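Local coordinates for protein neural-cadherin (Drosophila melanogaster, PDB 3UBF) that mediates calcium-dependent, preferentially homophilic cell-cell adhesion, and is represented here by three consecutive cadherin domains of its extracellular region, at residues G207-Y215 with V290-T301. Sequence-based numbering, arbitrary orientation.
Sequences GGKRAPQFY and VTATEDSGGFST
At a junction between consecutive cadherin domains, 207-215 carries the chain from strand 201-207 of one, through the linker, into strand 213-214 of the next, where Ala-211, Pro-212 and Phe-214 meet Phe-299, Thr-301 and Ala-292 of the beta hairpin formed by strands 285-294 and 300-310. No calcium ion is seen to bind at this junction, consistent with a calcium-free interdomain linker. A chi1 of -78° turns one face of the Phe-299 ring to the linker backbone: Ala-211 CA is 3.8 Å from Phe-299 CG, and Ala-211 N sits over the ring centre. Lys-209 brings its aliphatic chain to the edge of the same ring, CG 3.6 Å from Phe-299 CE2. Next along the linker, Pro-212 lies across the hairpin, CD 3.4 Å from Thr-301 OG1 and 4.0 Å from Phe-299 CB, with CG 3.8 Å from Glu-294 CG. One direct hydrogen bond joins the segments: Thr-301 OG1 donates to Pro-212 O at 2.6 Å, meeting the carbonyl at a C=O...O angle of 139° and tilted 18° from its plane. Phe-214 reaches the hairpin with the far end of its ring; CZ lies 3.5 Å from Ala-292 CB. Thr-301 O, which accepts the backbone N-H of Ala-292, lies at the ring edge, 3.2 Å from Phe-214 CE1. A water adds an indirect link, donating to Arg-210 O and to Glu-294 OE2; that carboxylate oxygen is also bonded to Ser-240 OG. Arg-210 bonds to the preceding domain, through NH2 to Ala-115 O and NH1 to Ser-204 OG, so the linker contacts both domains. Gln-213 pairs through its backbone with Lys-239, placing strand 213-214 at the margin of the sheet with 232-239. Phe-214 lies between the sheets of the sandwich, against Ile-236 and Ala-238 on one and Ala-292 on the other, while Pro-212 packs on Ile-246 of strand 246-253.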
loop_
_atom_site.group_PDB
_atom_site.type_symbol
_atom_site.label_atom_id
_atom_site.label_comp_id
_atom_site.label_asym_id
_atom_site.label_seq_id
_atom_site.Cartn_x
_atom_site.Cartn_y
_atom_site.Cartn_z
ATOM N N GLY A 207 17.400 20.375 -6.207
ATOM C CA GLY A 207 17.728 21.661 -5.606
ATOM C C GLY A 207 16.787 22.774 -6.054
ATOM O O GLY A 207 16.644 23.040 -7.248
ATOM N N GLY A 208 16.130 23.403 -5.079
ATOM C CA GLY A 208 15.412 24.660 -5.278
ATOM C C GLY A 208 14.033 24.521 -5.880
ATOM O O GLY A 208 13.021 24.750 -5.207
ATOM N N LYS A 209 13.989 24.145 -7.149
ATOM C CA LYS A 209 12.723 24.038 -7.863
ATOM C C LYS A 209 12.789 22.936 -8.912
ATOM O O LYS A 209 13.876 22.566 -9.369
ATOM C CB LYS A 209 12.327 25.387 -8.493
ATOM C CG LYS A 209 13.354 25.925 -9.496
ATOM C CD LYS A 209 13.026 27.342 -9.945
ATOM C CE LYS A 209 14.003 27.803 -11.015
ATOM N NZ LYS A 209 13.534 29.025 -11.739
ATOM N N ARG A 210 11.618 22.413 -9.270
ATOM C CA ARG A 210 11.478 21.399 -10.316
ATOM C C ARG A 210 10.071 21.552 -10.876
ATOM O O ARG A 210 9.246 22.249 -10.293
ATOM C CB ARG A 210 11.685 19.991 -9.749
ATOM C CG ARG A 210 10.515 19.504 -8.883
ATOM C CD ARG A 210 10.787 18.179 -8.165
ATOM N NE ARG A 210 11.135 17.126 -9.109
ATOM C CZ ARG A 210 11.895 16.073 -8.824
ATOM N NH1 ARG A 210 12.154 15.167 -9.779
ATOM N NH2 ARG A 210 12.391 15.926 -7.594
ATOM N N ALA A 211 9.792 20.877 -11.987
ATOM C CA ALA A 211 8.533 21.045 -12.694
ATOM C C ALA A 211 7.403 20.289 -12.017
ATOM O O ALA A 211 7.656 19.353 -11.261
ATOM C CB ALA A 211 8.691 20.601 -14.137
ATOM N N PRO A 212 6.149 20.682 -12.296
ATOM C CA PRO A 212 4.997 20.029 -11.692
ATOM C C PRO A 212 5.003 18.556 -12.024
ATOM O O PRO A 212 5.530 18.165 -13.078
ATOM C CB PRO A 212 3.802 20.680 -12.404
ATOM C CG PRO A 212 4.311 21.913 -12.997
ATOM C CD PRO A 212 5.736 21.645 -13.329
ATOM N N GLN A 213 4.443 17.754 -11.121
ATOM C CA GLN A 213 4.268 16.334 -11.353
ATOM C C GLN A 213 2.787 16.007 -11.283
ATOM O O GLN A 213 2.084 16.383 -10.331
ATOM C CB GLN A 213 5.033 15.513 -10.326
ATOM C CG GLN A 213 4.971 14.009 -10.545
ATOM C CD GLN A 213 5.725 13.250 -9.473
ATOM O OE1 GLN A 213 5.974 13.775 -8.386
ATOM N NE2 GLN A 213 6.096 12.018 -9.768
ATOM N N PHE A 214 2.323 15.304 -12.309
ATOM C CA PHE A 214 0.949 14.866 -12.365
ATOM C C PHE A 214 0.738 13.748 -11.363
ATOM O O PHE A 214 1.666 12.997 -11.064
ATOM C CB PHE A 214 0.593 14.423 -13.782
ATOM C CG PHE A 214 0.331 15.564 -14.723
ATOM C CD1 PHE A 214 1.292 15.950 -15.649
ATOM C CD2 PHE A 214 -0.880 16.254 -14.683
ATOM C CE1 PHE A 214 1.056 17.018 -16.536
ATOM C CE2 PHE A 214 -1.130 17.335 -15.565
ATOM C CZ PHE A 214 -0.163 17.712 -16.495
ATOM N N TYR A 215 -0.479 13.652 -10.831
ATOM C CA TYR A 215 -0.823 12.615 -9.845
ATOM C C TYR A 215 -0.958 11.221 -10.449
ATOM O O TYR A 215 -0.993 10.230 -9.727
ATOM C CB TYR A 215 -2.048 13.023 -9.017
ATOM C CG TYR A 215 -1.640 13.831 -7.811
ATOM C CD1 TYR A 215 -1.615 15.226 -7.856
ATOM C CD2 TYR A 215 -1.225 13.200 -6.634
ATOM C CE1 TYR A 215 -1.214 15.967 -6.765
ATOM C CE2 TYR A 215 -0.825 13.931 -5.538
ATOM C CZ TYR A 215 -0.816 15.319 -5.609
ATOM O OH TYR A 215 -0.409 16.063 -4.514
ATOM N N VAL A 290 -2.444 16.753 -21.927
ATOM C CA VAL A 290 -2.670 17.799 -20.946
ATOM C C VAL A 290 -1.336 18.381 -20.491
ATOM O O VAL A 290 -0.386 17.647 -20.176
ATOM C CB VAL A 290 -3.493 17.302 -19.733
ATOM C CG1 VAL A 290 -3.686 18.447 -18.711
ATOM C CG2 VAL A 290 -4.849 16.760 -20.199
ATOM N N THR A 291 -1.266 19.704 -20.472
ATOM C CA THR A 291 -0.091 20.388 -19.959
ATOM C C THR A 291 -0.437 21.114 -18.666
ATOM O O THR A 291 -1.475 21.764 -18.580
ATOM C CB THR A 291 0.479 21.344 -21.003
ATOM O OG1 THR A 291 0.751 20.601 -22.194
ATOM C CG2 THR A 291 1.784 22.004 -20.513
ATOM N N ALA A 292 0.423 20.947 -17.657
ATOM C CA ALA A 292 0.369 21.733 -16.421
ATOM C C ALA A 292 1.441 22.819 -16.456
ATOM O O ALA A 292 2.624 22.525 -16.578
ATOM C CB ALA A 292 0.558 20.849 -15.197
ATOM N N THR A 293 1.020 24.069 -16.330
ATOM C CA THR A 293 1.935 25.193 -16.411
ATOM C C THR A 293 1.893 26.012 -15.135
ATOM O O THR A 293 0.827 26.401 -14.673
ATOM C CB THR A 293 1.588 26.076 -17.617
ATOM O OG1 THR A 293 1.538 25.252 -18.787
ATOM C CG2 THR A 293 2.616 27.177 -17.818
ATOM N N GLU A 294 3.070 26.242 -14.561
ATOM C CA GLU A 294 3.230 27.176 -13.454
ATOM C C GLU A 294 3.428 28.564 -14.025
ATOM O O GLU A 294 4.210 28.746 -14.956
ATOM C CB GLU A 294 4.440 26.802 -12.600
ATOM C CG GLU A 294 4.253 25.553 -11.756
ATOM C CD GLU A 294 5.385 25.325 -10.760
ATOM O OE1 GLU A 294 6.498 25.858 -10.966
ATOM O OE2 GLU A 294 5.155 24.594 -9.771
ATOM N N ASP A 295 2.706 29.542 -13.489
ATOM C CA ASP A 295 3.009 30.950 -13.783
ATOM C C ASP A 295 4.001 31.409 -12.725
ATOM O O ASP A 295 4.237 32.609 -12.550
ATOM C CB ASP A 295 1.752 31.824 -13.768
ATOM C CG ASP A 295 1.534 32.562 -15.087
ATOM O OD1 ASP A 295 1.134 31.895 -16.073
ATOM O OD2 ASP A 295 1.741 33.799 -15.134
ATOM N N SER A 296 4.564 30.424 -12.017
ATOM C CA SER A 296 5.661 30.628 -11.071
ATOM C C SER A 296 6.956 30.905 -11.840
ATOM O O SER A 296 8.022 31.110 -11.243
ATOM C CB SER A 296 5.825 29.389 -10.179
ATOM O OG SER A 296 6.501 29.701 -8.966
ATOM N N GLY A 297 6.839 30.916 -13.171
ATOM C CA GLY A 297 7.964 31.133 -14.078
ATOM C C GLY A 297 8.319 29.846 -14.810
ATOM O O GLY A 297 8.806 28.887 -14.198
ATOM N N GLY A 298 8.036 29.811 -16.111
ATOM C CA GLY A 298 8.525 28.744 -16.987
ATOM C C GLY A 298 7.890 27.368 -16.894
ATOM O O GLY A 298 7.162 26.968 -17.814
ATOM N N PHE A 299 8.155 26.660 -15.790
ATOM C CA PHE A 299 7.903 25.207 -15.685
ATOM C C PHE A 299 6.584 24.690 -16.228
ATOM O O PHE A 299 5.508 25.138 -15.826
ATOM C CB PHE A 299 8.081 24.694 -14.253
ATOM C CG PHE A 299 9.514 24.521 -13.846
ATOM C CD1 PHE A 299 10.433 23.922 -14.713
ATOM C CD2 PHE A 299 9.947 24.945 -12.598
ATOM C CE1 PHE A 299 11.762 23.766 -14.349
ATOM C CE2 PHE A 299 11.273 24.793 -12.221
ATOM C CZ PHE A 299 12.188 24.204 -13.101
ATOM N N SER A 300 6.684 23.740 -17.148
ATOM C CA SER A 300 5.521 22.987 -17.572
ATOM C C SER A 300 5.830 21.494 -17.671
ATOM O O SER A 300 6.977 21.095 -17.897
ATOM C CB SER A 300 4.943 23.533 -18.879
ATOM O OG SER A 300 5.889 23.445 -19.917
ATOM N N THR A 301 4.795 20.685 -17.458
ATOM C CA THR A 301 4.877 19.246 -17.607
ATOM C C THR A 301 3.665 18.777 -18.400
ATOM O O THR A 301 2.567 19.316 -18.234
ATOM C CB THR A 301 4.906 18.536 -16.240
ATOM O OG1 THR A 301 6.015 19.033 -15.478
ATOM C CG2 THR A 301 5.035 17.020 -16.402
HETATM O O HOH W 1 10.205 28.379 -12.244
HETATM O O HOH W 2 6.440 22.253 -9.372
#